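Local coordinates for protein cellobiose 2-epimerase (Caldibacillus thermoamylovorans, PDB 5ZHB) that probably catalyses the reversible C2 epimerisation of the reducing-end glucose of cellobiose, converting that sugar unit to mannose, at residues Pro18-Ala21 with Lys22-Asp25; Gly49-Thr52 with Cys53-Trp57; Phe59-Ala62 with Tyr63-Leu66; Ala78-Phe81 with Leu82-Val86; Tyr85-His89 with Gln90-Leu94. One frame throughout, in Å; residues are numbered along the deposited sequence.

Contact 1. Residues Pro18-Ala21 with Lys22-Asp25; sequences PFWA and KLKD
K22 and L23 fold back on the last turn of helix 2-21, and a type I beta turn from A21 to K24 carries the chain away from it. At K22 the backbone N still makes a helical i to i+4 bond, reaching P18 O at 3.1 Å; a second, weak bond goes to F19 O. The K22 side chain curls back alongside the same carbonyl, its chain bent at chi3 (-89°), which lets CE come within 3.4 Å of P18 O. Next, L23 N turns to W20 O, the i to i+3 spacing expected as a helix tightens toward its end, and the donor stands above the carbonyl plane. The side chain of L23 supplies the apolar contact: its CD1 lies 3.8 Å from W20 CZ3 and 4.0 Å from F19 CE1, bridging two rings that already meet one another, with CD1 of F19 over a face of the indole. W20 is also tied by its NE1 to E351. K24 directs its ammonium elsewhere, into a salt bridge with D26, while its backbone closes the turn: K24 N donates to A21 O at 3.1 Å with an N-H...O angle of 161°.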
loop_
_atom_site.group_PDB
_atom_site.type_symbol
_atom_site.label_atom_id
_atom_site.label_comp_id
_atom_site.label_asym_id
_atom_site.label_seq_id
_atom_site.Cartn_x
_atom_site.Cartn_y
_atom_site.Cartn_z
ATOM N N PRO A 18 -1.862 5.338 18.639
ATOM C CA PRO A 18 -1.645 4.717 19.960
ATOM C C PRO A 18 -1.709 3.192 19.969
ATOM O O PRO A 18 -0.967 2.544 20.700
ATOM C CB PRO A 18 -2.735 5.347 20.867
ATOM C CG PRO A 18 -3.079 6.647 20.182
ATOM C CD PRO A 18 -2.889 6.395 18.671
ATOM N N PHE A 19 -2.595 2.582 19.162
ATOM C CA PHE A 19 -2.670 1.129 19.131
ATOM C C PHE A 19 -1.342 0.530 18.645
ATOM O O PHE A 19 -0.797 -0.382 19.270
ATOM C CB PHE A 19 -3.820 0.669 18.233
ATOM C CG PHE A 19 -3.754 -0.804 17.846
ATOM C CD1 PHE A 19 -3.061 -1.222 16.715
ATOM C CD2 PHE A 19 -4.427 -1.753 18.600
ATOM C CE1 PHE A 19 -3.019 -2.561 16.376
ATOM C CE2 PHE A 19 -4.389 -3.082 18.268
ATOM C CZ PHE A 19 -3.723 -3.491 17.129
ATOM N N TRP A 20 -0.808 1.079 17.542
ATOM C CA TRP A 20 0.452 0.640 16.964
ATOM C C TRP A 20 1.636 0.920 17.889
ATOM O O TRP A 20 2.538 0.098 17.990
ATOM C CB TRP A 20 0.598 1.269 15.568
ATOM C CG TRP A 20 -0.387 0.641 14.626
ATOM C CD1 TRP A 20 -1.622 1.070 14.249
ATOM C CD2 TRP A 20 -0.246 -0.685 14.095
ATOM N NE1 TRP A 20 -2.242 0.127 13.480
ATOM C CE2 TRP A 20 -1.422 -0.965 13.376
ATOM C CE3 TRP A 20 0.780 -1.631 14.137
ATOM C CZ2 TRP A 20 -1.587 -2.167 12.698
ATOM C CZ3 TRP A 20 0.611 -2.827 13.483
ATOM C CH2 TRP A 20 -0.570 -3.099 12.798
ATOM N N ALA A 21 1.629 2.061 18.596
ATOM C CA ALA A 21 2.661 2.354 19.590
ATOM C C ALA A 21 2.698 1.324 20.723
ATOM O O ALA A 21 3.784 1.021 21.210
ATOM C CB ALA A 21 2.476 3.748 20.145
ATOM N N LYS A 22 1.544 0.744 21.101
ATOM C CA LYS A 22 1.487 -0.280 22.128
ATOM C C LYS A 22 2.106 -1.599 21.643
ATOM O O LYS A 22 2.218 -2.548 22.422
ATOM C CB LYS A 22 0.040 -0.495 22.606
ATOM C CG LYS A 22 -0.540 0.565 23.553
ATOM C CD LYS A 22 -2.008 0.390 23.963
ATOM C CE LYS A 22 -3.009 1.062 23.033
ATOM N NZ LYS A 22 -4.254 0.325 22.740
ATOM N N LEU A 23 2.470 -1.708 20.355
ATOM C CA LEU A 23 3.116 -2.925 19.868
ATOM C C LEU A 23 4.637 -2.757 19.773
ATOM O O LEU A 23 5.320 -3.613 19.191
ATOM C CB LEU A 23 2.520 -3.309 18.506
ATOM C CG LEU A 23 1.015 -3.590 18.460
ATOM C CD1 LEU A 23 0.644 -4.061 17.049
ATOM C CD2 LEU A 23 0.543 -4.617 19.530
ATOM N N LYS A 24 5.175 -1.616 20.233
ATOM C CA LYS A 24 6.609 -1.363 20.165
ATOM C C LYS A 24 7.325 -2.441 20.981
ATOM O O LYS A 24 6.938 -2.708 22.118
ATOM C CB LYS A 24 6.951 0.040 20.687
ATOM C CG LYS A 24 8.369 0.483 20.487
ATOM C CD LYS A 24 8.524 1.986 20.576
ATOM C CE LYS A 24 9.934 2.436 20.639
ATOM N NZ LYS A 24 10.533 2.135 21.945
ATOM N N ASP A 25 8.304 -3.092 20.343
ATOM C CA ASP A 25 9.018 -4.220 20.906
ATOM C C ASP A 25 10.434 -3.748 21.225
ATOM O O ASP A 25 11.304 -3.729 20.343
ATOM C CB ASP A 25 9.007 -5.416 19.966
ATOM C CG ASP A 25 9.699 -6.657 20.526
ATOM O OD1 ASP A 25 10.329 -6.530 21.613
ATOM O OD2 ASP A 25 9.557 -7.736 19.915
#

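Contact 2. Residues Gly49-Thr52 with Cys53-Trp57; sequences GIAT and CRQLW
Q55 and A51 meet one helical turn apart on helix 49-66, where the Q55 side chain lies against the backbone of A51 and T52. Its CB is 3.5 Å from A51 O, the carbonyl that also accepts Q55 N. CG, placed anti to its own carbonyl carbon (chi1 -67°), comes closer, 3.2 Å from A51 O, and CD continues past the same oxygen. At the tip the amide divides: NE2 lies toward the CB of A51, whereas OE1 approaches T52 CA at 3.4 Å. OE1 also accepts a hydrogen bond from a water at 2.7 Å, and the water's other O-H is donated to T52 OG1, so one molecule spans the two side chains. The T52 hydroxyl is held independently by G48 O, just before the helix begins. With an alanine here the amide is gone, and the water would probably lose one of its two acceptors, while A51 O would lose the CG and CD that lie against it. Farther round, I50 and R54 run side by side; I50 CG2 sits over one face of the guanidinium, 3.4 Å from R54 NE, and the R54 chain is extended from CG to NE. F116 adds a cation-pi contact to that guanidinium. The helix is enclosed by others of the (alpha/alpha) barrel expected for this epimerase family: I50 and R54 pack on Y112 of helix 111-128, R54 also on Y375 of helix 375-387, and T52, C53 and L56 face helix 69-86.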
loop_
_atom_site.group_PDB
_atom_site.type_symbol
_atom_site.label_atom_id
_atom_site.label_comp_id
_atom_site.label_asym_id
_atom_site.label_seq_id
_atom_site.Cartn_x
_atom_site.Cartn_y
_atom_site.Cartn_z
ATOM N N GLY A 49 8.718 -8.270 6.549
ATOM C CA GLY A 49 9.566 -7.265 5.957
ATOM C C GLY A 49 8.720 -6.094 5.462
ATOM O O GLY A 49 9.003 -4.940 5.785
ATOM N N ILE A 50 7.652 -6.425 4.731
ATOM C CA ILE A 50 6.726 -5.393 4.279
ATOM C C ILE A 50 6.029 -4.706 5.460
ATOM O O ILE A 50 5.908 -3.478 5.455
ATOM C CB ILE A 50 5.749 -5.922 3.215
ATOM C CG1 ILE A 50 6.535 -6.252 1.936
ATOM C CG2 ILE A 50 4.665 -4.866 2.939
ATOM C CD1 ILE A 50 5.739 -6.920 0.840
ATOM N N ALA A 51 5.534 -5.474 6.432
ATOM C CA ALA A 51 4.922 -4.867 7.612
ATOM C C ALA A 51 5.874 -3.836 8.231
ATOM O O ALA A 51 5.448 -2.749 8.635
ATOM C CB ALA A 51 4.491 -5.930 8.594
ATOM N N THR A 52 7.170 -4.154 8.296
ATOM C CA THR A 52 8.133 -3.267 8.950
ATOM C C THR A 52 8.307 -1.980 8.137
ATOM O O THR A 52 8.386 -0.887 8.709
ATOM C CB THR A 52 9.477 -3.987 9.174
ATOM O OG1 THR A 52 9.337 -5.137 10.003
ATOM C CG2 THR A 52 10.486 -3.087 9.851
ATOM N N CYS A 53 8.438 -2.109 6.810
ATOM C CA CYS A 53 8.420 -0.952 5.937
ATOM C C CYS A 53 7.176 -0.100 6.185
ATOM O O CYS A 53 7.270 1.121 6.245
ATOM C CB CYS A 53 8.422 -1.329 4.464
ATOM S SG CYS A 53 9.894 -2.239 3.947
ATOM N N ARG A 54 6.007 -0.740 6.278
ATOM C CA ARG A 54 4.779 0.028 6.361
ATOM C C ARG A 54 4.714 0.783 7.687
ATOM O O ARG A 54 4.255 1.926 7.724
ATOM C CB ARG A 54 3.573 -0.890 6.138
ATOM C CG ARG A 54 3.448 -1.250 4.659
ATOM C CD ARG A 54 2.370 -2.310 4.532
ATOM N NE ARG A 54 2.156 -2.551 3.101
ATOM C CZ ARG A 54 1.210 -3.371 2.682
ATOM N NH1 ARG A 54 0.485 -4.064 3.556
ATOM N NH2 ARG A 54 0.976 -3.470 1.392
ATOM N N GLN A 55 5.142 0.127 8.764
ATOM C CA GLN A 55 5.250 0.767 10.071
ATOM C C GLN A 55 6.172 1.991 9.993
ATOM O O GLN A 55 5.805 3.062 10.479
ATOM C CB GLN A 55 5.718 -0.238 11.117
ATOM C CG GLN A 55 4.723 -1.337 11.406
ATOM C CD GLN A 55 5.416 -2.586 11.901
ATOM O OE1 GLN A 55 6.651 -2.621 11.993
ATOM N NE2 GLN A 55 4.637 -3.624 12.182
ATOM N N LEU A 56 7.309 1.865 9.300
ATOM C CA LEU A 56 8.239 2.969 9.168
ATOM C C LEU A 56 7.603 4.103 8.370
ATOM O O LEU A 56 7.732 5.288 8.711
ATOM C CB LEU A 56 9.526 2.477 8.525
ATOM C CG LEU A 56 10.509 3.561 8.068
ATOM C CD1 LEU A 56 10.910 4.512 9.192
ATOM C CD2 LEU A 56 11.721 2.879 7.499
ATOM N N TRP A 57 6.923 3.737 7.278
ATOM C CA TRP A 57 6.291 4.749 6.435
ATOM C C TRP A 57 5.248 5.535 7.234
ATOM O O TRP A 57 5.244 6.773 7.194
ATOM C CB TRP A 57 5.717 4.127 5.142
ATOM C CG TRP A 57 5.102 5.198 4.289
ATOM C CD1 TRP A 57 5.709 5.896 3.287
ATOM C CD2 TRP A 57 3.824 5.831 4.517
ATOM N NE1 TRP A 57 4.870 6.878 2.835
ATOM C CE2 TRP A 57 3.715 6.871 3.571
ATOM C CE3 TRP A 57 2.773 5.601 5.394
ATOM C CZ2 TRP A 57 2.596 7.695 3.508
ATOM C CZ3 TRP A 57 1.647 6.395 5.313
ATOM C CH2 TRP A 57 1.578 7.442 4.394
HETATM O O HOH W 1 8.207 -4.632 12.907
#

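Contact 3. Residues Phe59-Ala62 with Tyr63-Leu66; sequences FSAA and YRVL
A62 and L66 join through the shortest backbone bond in this last part of helix 49-66, L66 N to A62 O at 2.8 Å. The same oxygen is also approached by L66 CB, at 3.2 Å. A62 is one of three residues that carry most of the burial here, and its own methyl packs outward on L17 of helix 2-21. The second, Y63, binds F59 O through its backbone N at 3.0 Å. With CG anti to the backbone N (chi1 180°), its ring is carried away from the preceding turn, leaving CB as the side-chain atom near F59 O and S60 O, while the hydroxyl bonds E69. Such outward packing suits a helix of an (alpha/alpha) barrel, the fold of this epimerase family, since neighbouring helices meet it on several faces. A61, the third, gives its carbonyl to V65 N at 3.1 Å; V65 CG2 and R64 CB come up to that oxygen as well. The methyl of A61 touches R64 NH2 obliquely, 4.0 Å away. It is a bend in the arginine chain at chi3 (46°) that turns the guanidinium back toward A61, and there R64 forms salt bridges with E123 through NE and with E386 through NH1.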
loop_
_atom_site.group_PDB
_atom_site.type_symbol
_atom_site.label_atom_id
_atom_site.label_comp_id
_atom_site.label_asym_id
_atom_site.label_seq_id
_atom_site.Cartn_x
_atom_site.Cartn_y
_atom_site.Cartn_z
ATOM N N PHE A 59 4.701 5.960 10.557
ATOM C CA PHE A 59 5.206 6.847 11.597
ATOM C C PHE A 59 5.969 8.037 11.019
ATOM O O PHE A 59 5.862 9.138 11.576
ATOM C CB PHE A 59 6.069 6.070 12.581
ATOM C CG PHE A 59 5.234 5.273 13.554
ATOM C CD1 PHE A 59 4.285 5.900 14.344
ATOM C CD2 PHE A 59 5.337 3.889 13.612
ATOM C CE1 PHE A 59 3.506 5.164 15.223
ATOM C CE2 PHE A 59 4.555 3.166 14.496
ATOM C CZ PHE A 59 3.645 3.804 15.292
ATOM N N SER A 60 6.745 7.833 9.955
ATOM C CA SER A 60 7.490 8.922 9.336
ATOM C C SER A 60 6.543 9.971 8.766
ATOM O O SER A 60 6.710 11.159 9.030
ATOM C CB SER A 60 8.409 8.442 8.246
ATOM O OG SER A 60 9.394 7.542 8.736
ATOM N N ALA A 61 5.532 9.511 8.007
ATOM C CA ALA A 61 4.541 10.401 7.420
ATOM C C ALA A 61 3.737 11.106 8.512
ATOM O O ALA A 61 3.416 12.272 8.332
ATOM C CB ALA A 61 3.600 9.654 6.492
ATOM N N ALA A 62 3.330 10.379 9.574
ATOM C CA ALA A 62 2.607 10.995 10.673
ATOM C C ALA A 62 3.424 12.151 11.245
ATOM O O ALA A 62 2.870 13.217 11.537
ATOM C CB ALA A 62 2.256 10.018 11.759
ATOM N N TYR A 63 4.734 11.925 11.399
ATOM C CA TYR A 63 5.622 12.948 11.933
ATOM C C TYR A 63 5.714 14.132 10.969
ATOM O O TYR A 63 5.616 15.277 11.400
ATOM C CB TYR A 63 7.003 12.379 12.270
ATOM C CG TYR A 63 7.949 13.434 12.825
ATOM C CD1 TYR A 63 7.760 13.959 14.097
ATOM C CD2 TYR A 63 9.021 13.913 12.080
ATOM C CE1 TYR A 63 8.614 14.918 14.619
ATOM C CE2 TYR A 63 9.877 14.882 12.583
ATOM C CZ TYR A 63 9.679 15.379 13.861
ATOM O OH TYR A 63 10.526 16.326 14.370
ATOM N N ARG A 64 5.838 13.863 9.666
ATOM C CA ARG A 64 5.947 14.902 8.643
ATOM C C ARG A 64 4.762 15.861 8.701
ATOM O O ARG A 64 4.925 17.075 8.599
ATOM C CB ARG A 64 5.981 14.298 7.235
ATOM C CG ARG A 64 6.216 15.329 6.138
ATOM C CD ARG A 64 6.527 14.777 4.767
ATOM N NE ARG A 64 5.654 13.680 4.351
ATOM C CZ ARG A 64 4.385 13.788 3.969
ATOM N NH1 ARG A 64 3.865 14.956 3.687
ATOM N NH2 ARG A 64 3.646 12.705 3.839
ATOM N N VAL A 65 3.563 15.299 8.850
ATOM C CA VAL A 65 2.337 16.052 8.722
ATOM C C VAL A 65 1.967 16.643 10.071
ATOM O O VAL A 65 1.536 17.792 10.121
ATOM C CB VAL A 65 1.190 15.176 8.195
ATOM C CG1 VAL A 65 -0.154 15.894 8.288
ATOM C CG2 VAL A 65 1.461 14.693 6.769
ATOM N N LEU A 66 2.112 15.859 11.152
ATOM C CA LEU A 66 1.570 16.275 12.435
ATOM C C LEU A 66 2.645 16.726 13.421
ATOM O O LEU A 66 2.285 17.344 14.413
ATOM C CB LEU A 66 0.755 15.149 13.045
ATOM C CG LEU A 66 -0.457 14.710 12.225
ATOM C CD1 LEU A 66 -1.026 13.434 12.813
ATOM C CD2 LEU A 66 -1.508 15.811 12.140
#

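Contact 4. Residues Ala78-Phe81 with Leu82-Val86; sequences AYRF and LTEYV
T83 CG2 lies over one face of the Y79 ring, 4.0 Å from its centroid and 26° off the normal, a CH-pi contact displaced toward the rim. The same tyrosine stacks with the ring of Y124, and its hydroxyl bonds E132. On the F81 ring, Y85 CB stands over one face, also near the rim. The Y85 ring itself meets F81 obliquely, with planes 40° apart and F81 CD1 to Y85 CD2 at 3.6 Å; V86 CG2 reaches the F81 ring obliquely too, 4.1 Å from CE2. Polar grip accompanies the aromatic packing. Y79 O receives two donors from one residue, T83 N and, at 2.8 Å, T83 OG1. This follows from the T83 torsion, which sets OG1 between the backbone N and the carbonyl carbon (chi1 49°) and leaves CG2 for the ring. A valine here has no hydroxyl to give, and Y79 O would probably be left with the backbone N of that residue as its one donor in this turn. R80 and E84 run side by side, their charged atoms not in contact, and E84 CB packs 3.0 Å from R80 O. Farther along, F81 O accepts both Y85 N, at 3.1 Å, and V86 N, at 3.3 Å. The second, i to i+5, bond marks a pi-type turn at the C-terminal end of helix 69-86, an element of the (alpha/alpha) barrel.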
loop_
_atom_site.group_PDB
_atom_site.type_symbol
_atom_site.label_atom_id
_atom_site.label_comp_id
_atom_site.label_asym_id
_atom_site.label_seq_id
_atom_site.Cartn_x
_atom_site.Cartn_y
_atom_site.Cartn_z
ATOM N N ALA A 78 11.404 1.765 14.042
ATOM C CA ALA A 78 11.110 0.966 12.858
ATOM C C ALA A 78 12.307 0.928 11.914
ATOM O O ALA A 78 12.639 -0.127 11.374
ATOM C CB ALA A 78 9.856 1.489 12.184
ATOM N N TYR A 79 12.976 2.076 11.746
ATOM C CA TYR A 79 14.133 2.190 10.872
ATOM C C TYR A 79 15.257 1.238 11.301
ATOM O O TYR A 79 15.835 0.519 10.460
ATOM C CB TYR A 79 14.591 3.647 10.826
ATOM C CG TYR A 79 15.858 3.797 10.014
ATOM C CD1 TYR A 79 15.803 3.839 8.631
ATOM C CD2 TYR A 79 17.100 3.901 10.630
ATOM C CE1 TYR A 79 16.946 3.970 7.870
ATOM C CE2 TYR A 79 18.251 4.021 9.874
ATOM C CZ TYR A 79 18.173 4.062 8.496
ATOM O OH TYR A 79 19.269 4.238 7.714
ATOM N N ARG A 80 15.546 1.243 12.612
ATOM C CA ARG A 80 16.537 0.359 13.214
ATOM C C ARG A 80 16.256 -1.108 12.911
ATOM O O ARG A 80 17.127 -1.823 12.455
ATOM C CB ARG A 80 16.614 0.538 14.738
ATOM C CG ARG A 80 17.231 1.873 15.131
ATOM C CD ARG A 80 17.538 1.906 16.624
ATOM N NE ARG A 80 16.389 2.127 17.509
ATOM C CZ ARG A 80 15.831 3.299 17.811
ATOM N NH1 ARG A 80 16.363 4.444 17.398
ATOM N NH2 ARG A 80 14.737 3.321 18.553
ATOM N N PHE A 81 15.037 -1.563 13.155
ATOM C CA PHE A 81 14.714 -2.953 12.903
ATOM C C PHE A 81 14.822 -3.301 11.418
ATOM O O PHE A 81 15.234 -4.412 11.063
ATOM C CB PHE A 81 13.290 -3.257 13.386
ATOM C CG PHE A 81 13.055 -4.754 13.452
ATOM C CD1 PHE A 81 13.730 -5.521 14.392
ATOM C CD2 PHE A 81 12.157 -5.406 12.591
ATOM C CE1 PHE A 81 13.472 -6.882 14.502
ATOM C CE2 PHE A 81 11.965 -6.770 12.661
ATOM C CZ PHE A 81 12.600 -7.508 13.631
ATOM N N LEU A 82 14.359 -2.383 10.566
ATOM C CA LEU A 82 14.397 -2.585 9.124
ATOM C C LEU A 82 15.844 -2.752 8.666
ATOM O O LEU A 82 16.129 -3.691 7.930
ATOM C CB LEU A 82 13.704 -1.460 8.356
ATOM C CG LEU A 82 13.678 -1.609 6.830
ATOM C CD1 LEU A 82 12.728 -2.745 6.443
ATOM C CD2 LEU A 82 13.307 -0.312 6.135
ATOM N N THR A 83 16.746 -1.828 9.052
ATOM C CA THR A 83 18.096 -1.835 8.498
ATOM C C THR A 83 18.981 -2.881 9.186
ATOM O O THR A 83 19.901 -3.392 8.554
ATOM C CB THR A 83 18.713 -0.436 8.536
ATOM O OG1 THR A 83 18.512 0.078 9.840
ATOM C CG2 THR A 83 18.056 0.500 7.539
ATOM N N GLU A 84 18.682 -3.223 10.451
ATOM C CA GLU A 84 19.517 -4.132 11.232
ATOM C C GLU A 84 19.189 -5.603 10.966
ATOM O O GLU A 84 20.113 -6.387 10.778
ATOM C CB GLU A 84 19.394 -3.783 12.714
ATOM C CG GLU A 84 20.148 -2.496 13.024
ATOM C CD GLU A 84 19.892 -1.956 14.410
ATOM O OE1 GLU A 84 19.311 -2.702 15.228
ATOM O OE2 GLU A 84 20.197 -0.759 14.631
ATOM N N TYR A 85 17.890 -5.957 10.868
ATOM C CA TYR A 85 17.457 -7.339 10.729
ATOM C C TYR A 85 16.780 -7.653 9.384
ATOM O O TYR A 85 16.963 -8.751 8.866
ATOM C CB TYR A 85 16.550 -7.646 11.920
ATOM C CG TYR A 85 17.317 -7.563 13.237
ATOM C CD1 TYR A 85 18.237 -8.549 13.604
ATOM C CD2 TYR A 85 17.157 -6.474 14.085
ATOM C CE1 TYR A 85 18.967 -8.442 14.776
ATOM C CE2 TYR A 85 17.863 -6.370 15.274
ATOM C CZ TYR A 85 18.783 -7.350 15.609
ATOM O OH TYR A 85 19.470 -7.194 16.788
ATOM N N VAL A 86 15.917 -6.764 8.853
ATOM C CA VAL A 86 15.114 -7.139 7.690
ATOM C C VAL A 86 15.985 -7.083 6.436
ATOM O O VAL A 86 15.811 -7.903 5.536
ATOM C CB VAL A 86 13.831 -6.304 7.522
ATOM C CG1 VAL A 86 13.084 -6.639 6.218
ATOM C CG2 VAL A 86 12.923 -6.421 8.731
#

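Contact 5. Residues Tyr85-His89 with Gln90-Leu94; sequences YVFDH and QYKGL
D88 and G93 begin a tight chain reversal just after helix 69-86, in the loop before strand 97-98. D88 N donates to G93 O at 2.8 Å and nearly straight, 165°, and the two limbs run roughly antiparallel. Beside this bond F87 and L94 form a single beta bridge as a non-hydrogen-bonded pair, their CA atoms 4.4 Å apart. The turn itself is organised by the D88 carboxylate. OD1 takes Q90 N and Y91 N, each at 3.0 Å and both from the same face of its plane; the first bond defines an Asx turn. CG anti to the backbone N (chi1 172°) swings the carboxylate toward those amides, while OD2 makes salt bridges with K109 and R162 and lies at the edge of the Y91 ring. In the (alpha/alpha) barrel such loops connect successive helices, here 69-86 and 111-128. F87 folds over the returning limb, with G93 N above one ring face, 3.6 Å from CZ, and L94 CD2 reaching CD2 of the ring obliquely. V86 CG1 packs on L94 CB at 3.9 Å. At the outer end K92 NZ bonds H89 O at 2.8 Å, while the H89 imidazole bonds T83 O through NE2.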
loop_
_atom_site.group_PDB
_atom_site.type_symbol
_atom_site.label_atom_id
_atom_site.label_comp_id
_atom_site.label_asym_id
_atom_site.label_seq_id
_atom_site.Cartn_x
_atom_site.Cartn_y
_atom_site.Cartn_z
ATOM N N TYR A 85 17.890 -5.957 10.868
ATOM C CA TYR A 85 17.457 -7.339 10.729
ATOM C C TYR A 85 16.780 -7.653 9.384
ATOM O O TYR A 85 16.963 -8.751 8.866
ATOM C CB TYR A 85 16.550 -7.646 11.920
ATOM C CG TYR A 85 17.317 -7.563 13.237
ATOM C CD1 TYR A 85 18.237 -8.549 13.604
ATOM C CD2 TYR A 85 17.157 -6.474 14.085
ATOM C CE1 TYR A 85 18.967 -8.442 14.776
ATOM C CE2 TYR A 85 17.863 -6.370 15.274
ATOM C CZ TYR A 85 18.783 -7.350 15.609
ATOM O OH TYR A 85 19.470 -7.194 16.788
ATOM N N VAL A 86 15.917 -6.764 8.853
ATOM C CA VAL A 86 15.114 -7.139 7.690
ATOM C C VAL A 86 15.985 -7.083 6.436
ATOM O O VAL A 86 15.811 -7.903 5.536
ATOM C CB VAL A 86 13.831 -6.304 7.522
ATOM C CG1 VAL A 86 13.084 -6.639 6.218
ATOM C CG2 VAL A 86 12.923 -6.421 8.731
ATOM N N PHE A 87 16.921 -6.121 6.377
ATOM C CA PHE A 87 17.896 -6.017 5.305
ATOM C C PHE A 87 18.873 -7.178 5.437
ATOM O O PHE A 87 19.340 -7.475 6.532
ATOM C CB PHE A 87 18.614 -4.655 5.297
ATOM C CG PHE A 87 19.417 -4.359 4.030
ATOM C CD1 PHE A 87 20.738 -4.813 3.900
ATOM C CD2 PHE A 87 18.861 -3.667 2.948
ATOM C CE1 PHE A 87 21.474 -4.562 2.742
ATOM C CE2 PHE A 87 19.599 -3.422 1.781
ATOM C CZ PHE A 87 20.891 -3.877 1.676
ATOM N N ASP A 88 19.152 -7.844 4.313
ATOM C CA ASP A 88 20.097 -8.953 4.274
ATOM C C ASP A 88 21.478 -8.364 3.967
ATOM O O ASP A 88 21.747 -8.007 2.825
ATOM C CB ASP A 88 19.680 -9.912 3.177
ATOM C CG ASP A 88 20.658 -11.040 2.864
ATOM O OD1 ASP A 88 21.778 -11.093 3.486
ATOM O OD2 ASP A 88 20.268 -11.889 2.042
ATOM N N HIS A 89 22.340 -8.191 4.971
ATOM C CA HIS A 89 23.595 -7.489 4.714
ATOM C C HIS A 89 24.573 -8.302 3.865
ATOM O O HIS A 89 25.508 -7.718 3.317
ATOM C CB HIS A 89 24.241 -6.960 5.988
ATOM C CG HIS A 89 23.411 -5.916 6.625
ATOM N ND1 HIS A 89 23.449 -4.580 6.295
ATOM C CD2 HIS A 89 22.461 -6.065 7.570
ATOM C CE1 HIS A 89 22.570 -3.943 7.053
ATOM N NE2 HIS A 89 21.968 -4.829 7.836
ATOM N N GLN A 90 24.340 -9.610 3.722
ATOM C CA GLN A 90 25.171 -10.433 2.856
ATOM C C GLN A 90 24.715 -10.387 1.390
ATOM O O GLN A 90 25.492 -9.991 0.522
ATOM C CB GLN A 90 25.265 -11.848 3.431
ATOM C CG GLN A 90 26.232 -12.704 2.622
ATOM C CD GLN A 90 26.621 -14.022 3.261
ATOM O OE1 GLN A 90 26.041 -14.468 4.253
ATOM N NE2 GLN A 90 27.598 -14.679 2.654
ATOM N N TYR A 91 23.479 -10.811 1.072
ATOM C CA TYR A 91 23.061 -10.890 -0.321
ATOM C C TYR A 91 22.263 -9.646 -0.736
ATOM O O TYR A 91 21.889 -9.558 -1.903
ATOM C CB TYR A 91 22.326 -12.203 -0.592
ATOM C CG TYR A 91 23.248 -13.413 -0.456
ATOM C CD1 TYR A 91 24.319 -13.570 -1.330
ATOM C CD2 TYR A 91 23.122 -14.326 0.594
ATOM C CE1 TYR A 91 25.200 -14.630 -1.200
ATOM C CE2 TYR A 91 24.003 -15.391 0.737
ATOM C CZ TYR A 91 25.031 -15.549 -0.175
ATOM O OH TYR A 91 25.935 -16.558 -0.092
ATOM N N LYS A 92 21.992 -8.722 0.203
ATOM C CA LYS A 92 21.323 -7.445 -0.073
ATOM C C LYS A 92 19.802 -7.609 -0.278
ATOM O O LYS A 92 19.297 -8.654 -0.690
ATOM C CB LYS A 92 21.938 -6.694 -1.262
ATOM C CG LYS A 92 23.473 -6.539 -1.239
ATOM C CD LYS A 92 24.031 -5.992 0.071
ATOM C CE LYS A 92 25.546 -5.952 0.111
ATOM N NZ LYS A 92 25.966 -5.597 1.471
ATOM N N GLY A 93 19.084 -6.524 0.016
ATOM C CA GLY A 93 17.637 -6.445 -0.142
ATOM C C GLY A 93 16.930 -6.950 1.111
ATOM O O GLY A 93 17.574 -7.449 2.031
ATOM N N LEU A 94 15.596 -6.793 1.137
ATOM C CA LEU A 94 14.799 -7.042 2.329
ATOM C C LEU A 94 14.276 -8.461 2.290
ATOM O O LEU A 94 13.751 -8.883 1.274
ATOM C CB LEU A 94 13.623 -6.074 2.426
ATOM C CG LEU A 94 13.934 -4.580 2.318
ATOM C CD1 LEU A 94 12.642 -3.784 2.479
ATOM C CD2 LEU A 94 14.957 -4.150 3.352
#

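How the contacts relate
Contacts 2 and 3 are successive parts of helix 49-66, contact 4 lies on helix 69-86, and contacts 1 and 5 are where helices 2-21 and 69-86 give way to loop. Contacts 2 and 4 are buried, contact 2 nearest the chain's centre, and they pack together, C53 SG lying 3.8 Å from L82 CD1; contacts 1, 3 and 5 are partly buried. Contact 1 reaches contact 3 through W20 CB, 4.0 Å from F59 CZ. Contact 5 continues contact 4, sharing Y85 and V86. Chemistry follows place: regular i to i+4 bonds within the helices, helped by a hydroxyl or a water, wider or tighter spacings at their ends, and carboxylate and ammonium bonds between the segments in contact 5.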